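Local coordinates for carboxymuconolactone decarboxylase family protein (PDB 3D7I), which probably acts as an AhpD-like oxidoreductase with peroxiredoxin activity, possibly helping this methanogen to detoxify oxygen, at residues Y41-G50 with L72-V82. Numbering follows the deposited sequence.
Sequences YKTQKLIAIG and LGITKEEIADV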
loop_
_atom_site.group_PDB
_atom_site.type_symbol
_atom_site.label_atom_id
_atom_site.label_comp_id
_atom_site.label_asym_id
_atom_site.label_seq_id
_atom_site.Cartn_x
_atom_site.Cartn_y
_atom_site.Cartn_z
ATOM N N TYR B 41 21.407 14.675 8.346
ATOM C CA TYR B 41 20.655 13.640 9.036
ATOM C C TYR B 41 19.247 14.104 9.414
ATOM O O TYR B 41 18.270 13.362 9.266
ATOM C CB TYR B 41 21.436 13.284 10.297
ATOM C CG TYR B 41 20.915 12.142 11.116
ATOM C CD1 TYR B 41 20.437 10.982 10.528
ATOM C CD2 TYR B 41 20.963 12.201 12.513
ATOM C CE1 TYR B 41 19.993 9.920 11.307
ATOM C CE2 TYR B 41 20.523 11.155 13.289
ATOM C CZ TYR B 41 20.052 10.016 12.687
ATOM O OH TYR B 41 19.625 8.964 13.466
ATOM N N LYS B 42 19.145 15.331 9.899
ATOM C CA LYS B 42 17.815 15.897 10.209
ATOM C C LYS B 42 16.858 15.829 9.022
ATOM O O LYS B 42 15.706 15.418 9.177
ATOM C CB LYS B 42 17.942 17.326 10.701
ATOM C CG LYS B 42 16.632 18.009 11.075
ATOM C CD LYS B 42 16.876 19.485 11.420
ATOM C CE LYS B 42 15.616 20.164 11.950
ATOM N NZ LYS B 42 15.870 21.582 12.341
ATOM N N THR B 43 17.324 16.250 7.857
ATOM C CA THR B 43 16.499 16.222 6.649
ATOM C C THR B 43 16.060 14.807 6.297
ATOM O O THR B 43 14.908 14.566 5.978
ATOM C CB THR B 43 17.205 16.867 5.448
ATOM O OG1 THR B 43 17.496 18.231 5.760
ATOM C CG2 THR B 43 16.333 16.830 4.200
ATOM N N GLN B 44 16.992 13.867 6.366
ATOM C CA GLN B 44 16.668 12.484 6.117
ATOM C C GLN B 44 15.668 11.901 7.123
ATOM O O GLN B 44 14.820 11.122 6.738
ATOM C CB GLN B 44 17.928 11.631 6.096
ATOM C CG GLN B 44 18.821 11.880 4.931
ATOM C CD GLN B 44 19.976 10.923 4.921
ATOM O OE1 GLN B 44 20.771 10.928 5.854
ATOM N NE2 GLN B 44 20.086 10.104 3.863
ATOM N N LYS B 45 15.797 12.248 8.393
ATOM C CA LYS B 45 14.839 11.786 9.399
ATOM C C LYS B 45 13.441 12.374 9.182
ATOM O O LYS B 45 12.450 11.692 9.400
ATOM C CB LYS B 45 15.339 12.100 10.815
ATOM C CG LYS B 45 16.385 11.099 11.255
ATOM C CD LYS B 45 15.764 9.744 11.628
ATOM C CE LYS B 45 16.877 8.746 11.953
ATOM N NZ LYS B 45 16.376 7.383 12.307
ATOM N N LEU B 46 13.378 13.626 8.743
ATOM C CA LEU B 46 12.092 14.257 8.349
ATOM C C LEU B 46 11.442 13.520 7.182
ATOM O O LEU B 46 10.234 13.269 7.171
ATOM C CB LEU B 46 12.285 15.756 8.027
ATOM C CG LEU B 46 12.653 16.656 9.219
ATOM C CD1 LEU B 46 13.074 18.052 8.756
ATOM C CD2 LEU B 46 11.492 16.765 10.221
ATOM N N ILE B 47 12.260 13.119 6.209
ATOM C CA ILE B 47 11.802 12.293 5.113
ATOM C C ILE B 47 11.268 10.947 5.618
ATOM O O ILE B 47 10.212 10.491 5.185
ATOM C CB ILE B 47 12.929 12.097 4.073
ATOM C CG1 ILE B 47 13.263 13.423 3.372
ATOM C CG2 ILE B 47 12.554 11.023 3.009
ATOM C CD1 ILE B 47 14.647 13.423 2.671
ATOM N N ALA B 48 12.001 10.329 6.553
ATOM C CA ALA B 48 11.584 9.043 7.117
ATOM C C ALA B 48 10.214 9.180 7.798
ATOM O O ALA B 48 9.349 8.326 7.640
ATOM C CB ALA B 48 12.658 8.499 8.100
ATOM N N ILE B 49 10.016 10.265 8.546
ATOM C CA ILE B 49 8.715 10.530 9.187
ATOM C C ILE B 49 7.631 10.599 8.142
ATOM O O ILE B 49 6.590 9.982 8.295
ATOM C CB ILE B 49 8.729 11.815 10.047
ATOM C CG1 ILE B 49 9.626 11.647 11.276
ATOM C CG2 ILE B 49 7.297 12.188 10.550
ATOM C CD1 ILE B 49 10.049 12.970 11.892
ATOM N N GLY B 50 7.875 11.369 7.070
ATOM C CA GLY B 50 6.923 11.476 5.976
ATOM C C GLY B 50 6.516 10.139 5.389
ATOM O O GLY B 50 5.336 9.861 5.161
ATOM N N LEU B 72 17.282 14.167 17.692
ATOM C CA LEU B 72 17.701 15.293 16.851
ATOM C C LEU B 72 17.142 16.652 17.273
ATOM O O LEU B 72 17.487 17.673 16.685
ATOM C CB LEU B 72 17.319 15.020 15.380
ATOM C CG LEU B 72 17.919 13.782 14.695
ATOM C CD1 LEU B 72 17.193 12.497 15.107
ATOM C CD2 LEU B 72 17.898 13.914 13.178
ATOM N N GLY B 73 16.258 16.699 18.256
ATOM C CA GLY B 73 15.649 17.979 18.616
ATOM C C GLY B 73 14.683 18.537 17.572
ATOM O O GLY B 73 14.412 19.749 17.531
ATOM N N ILE B 74 14.150 17.661 16.726
ATOM C CA ILE B 74 13.124 18.074 15.747
ATOM C C ILE B 74 11.877 18.564 16.520
ATOM O O ILE B 74 11.530 17.981 17.547
ATOM C CB ILE B 74 12.857 16.925 14.752
ATOM C CG1 ILE B 74 14.011 16.870 13.725
ATOM C CG2 ILE B 74 11.476 17.083 14.063
ATOM C CD1 ILE B 74 14.068 15.626 12.846
ATOM N N THR B 75 11.246 19.655 16.074
ATOM C CA THR B 75 10.078 20.210 16.792
ATOM C C THR B 75 8.751 19.652 16.297
ATOM O O THR B 75 8.672 19.133 15.193
ATOM C CB THR B 75 9.975 21.738 16.699
ATOM O OG1 THR B 75 9.807 22.129 15.344
ATOM C CG2 THR B 75 11.269 22.471 17.365
ATOM N N LYS B 76 7.693 19.809 17.090
ATOM C CA LYS B 76 6.370 19.410 16.611
ATOM C C LYS B 76 5.964 20.269 15.406
ATOM O O LYS B 76 5.327 19.747 14.485
ATOM C CB LYS B 76 5.313 19.493 17.710
ATOM C CG LYS B 76 5.478 18.474 18.839
ATOM C CD LYS B 76 4.221 18.450 19.718
ATOM C CE LYS B 76 4.174 17.218 20.615
ATOM N NZ LYS B 76 2.797 17.015 21.171
ATOM N N GLU B 77 6.377 21.548 15.376
ATOM C CA GLU B 77 6.102 22.418 14.228
ATOM C C GLU B 77 6.771 21.905 12.939
ATOM O O GLU B 77 6.179 21.930 11.868
ATOM C CB GLU B 77 6.570 23.857 14.494
ATOM C CG GLU B 77 6.120 24.844 13.402
ATOM C CD GLU B 77 6.564 26.285 13.676
ATOM O OE1 GLU B 77 7.664 26.480 14.266
ATOM O OE2 GLU B 77 5.795 27.206 13.302
ATOM N N GLU B 78 8.002 21.424 13.045
ATOM C CA GLU B 78 8.672 20.822 11.894
ATOM C C GLU B 78 7.961 19.540 11.435
ATOM O O GLU B 78 7.776 19.319 10.236
ATOM C CB GLU B 78 10.134 20.522 12.199
ATOM C CG GLU B 78 10.978 21.772 12.351
ATOM C CD GLU B 78 12.399 21.513 12.862
ATOM O OE1 GLU B 78 12.647 20.562 13.645
ATOM O OE2 GLU B 78 13.288 22.281 12.458
ATOM N N ILE B 79 7.576 18.702 12.393
ATOM C CA ILE B 79 6.801 17.499 12.055
ATOM C C ILE B 79 5.467 17.845 11.380
ATOM O O ILE B 79 5.088 17.231 10.381
ATOM C CB ILE B 79 6.611 16.531 13.274
ATOM C CG1 ILE B 79 7.968 16.052 13.800
ATOM C CG2 ILE B 79 5.802 15.296 12.852
ATOM C CD1 ILE B 79 7.880 15.350 15.127
ATOM N N ALA B 80 4.785 18.872 11.866
ATOM C CA ALA B 80 3.542 19.278 11.261
ATOM C C ALA B 80 3.744 19.673 9.798
ATOM O O ALA B 80 2.928 19.353 8.951
ATOM C CB ALA B 80 2.900 20.402 12.051
ATOM N N ASP B 81 4.865 20.322 9.485
ATOM C CA ASP B 81 5.167 20.664 8.088
ATOM C C ASP B 81 5.406 19.434 7.219
ATOM O O ASP B 81 5.064 19.433 6.043
ATOM C CB ASP B 81 6.385 21.578 7.985
ATOM C CG ASP B 81 6.099 23.034 8.361
ATOM O OD1 ASP B 81 4.926 23.482 8.386
ATOM O OD2 ASP B 81 7.097 23.744 8.577
ATOM N N VAL B 82 6.004 18.385 7.794
ATOM C CA VAL B 82 6.097 17.101 7.121
ATOM C C VAL B 82 4.686 16.557 6.827
ATOM O O VAL B 82 4.395 16.101 5.700
ATOM C CB VAL B 82 6.909 16.079 7.956
ATOM C CG1 VAL B 82 6.888 14.694 7.303
ATOM C CG2 VAL B 82 8.366 16.594 8.228
HETATM O O HOH W 1 14.638 21.413 15.234
#
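K42 NZ and E78 OE2 form a salt bridge at 2.7 Å, with the nitrogen on the syn side of the carboxylate, 20° out of its plane. With CG anti to the backbone N (chi1 -179°), the K42 chain runs extended past I74. E78 OE1 turns back to the helix start, accepting from T75 N at 2.9 Å. E78 N donates to T75 OG1 at 3.0 Å, completing a capping box at the N-terminus of helix 76-90. One water accepts from K42 NZ and donates to G73 O and E78 OE1. A glutamine in place of E78 would probably leave the K42 ammonium without its countercharge.

Apolar side chains also meet. L72 CD2 packs 3.6 Å from Y41 CD2, and the two side chains cross at about a right angle; the same methyl touches K45 CG. I74 CD1 lies 3.9 Å from L46 CD2, and V82 CG2 reaches the same methyl at 3.7 Å. I49 CG2 meets both I79 CG2 and V82 CG1. V82 CG1 fits tightly, 3.5 Å from G50 CA.

The contact joins helices 41-53 and 76-90 of this all-helical, AhpD-like chain; the segments cross at -55° with axes 9.7 Å apart. Q44 NE2 hydrogen-bonds to D81 O of a second subunit, another copy of this protein, and the D81 carboxylate to backbone N atoms there. Helix 58-72 packs on I49 and I79, and helix 92-104 on I79.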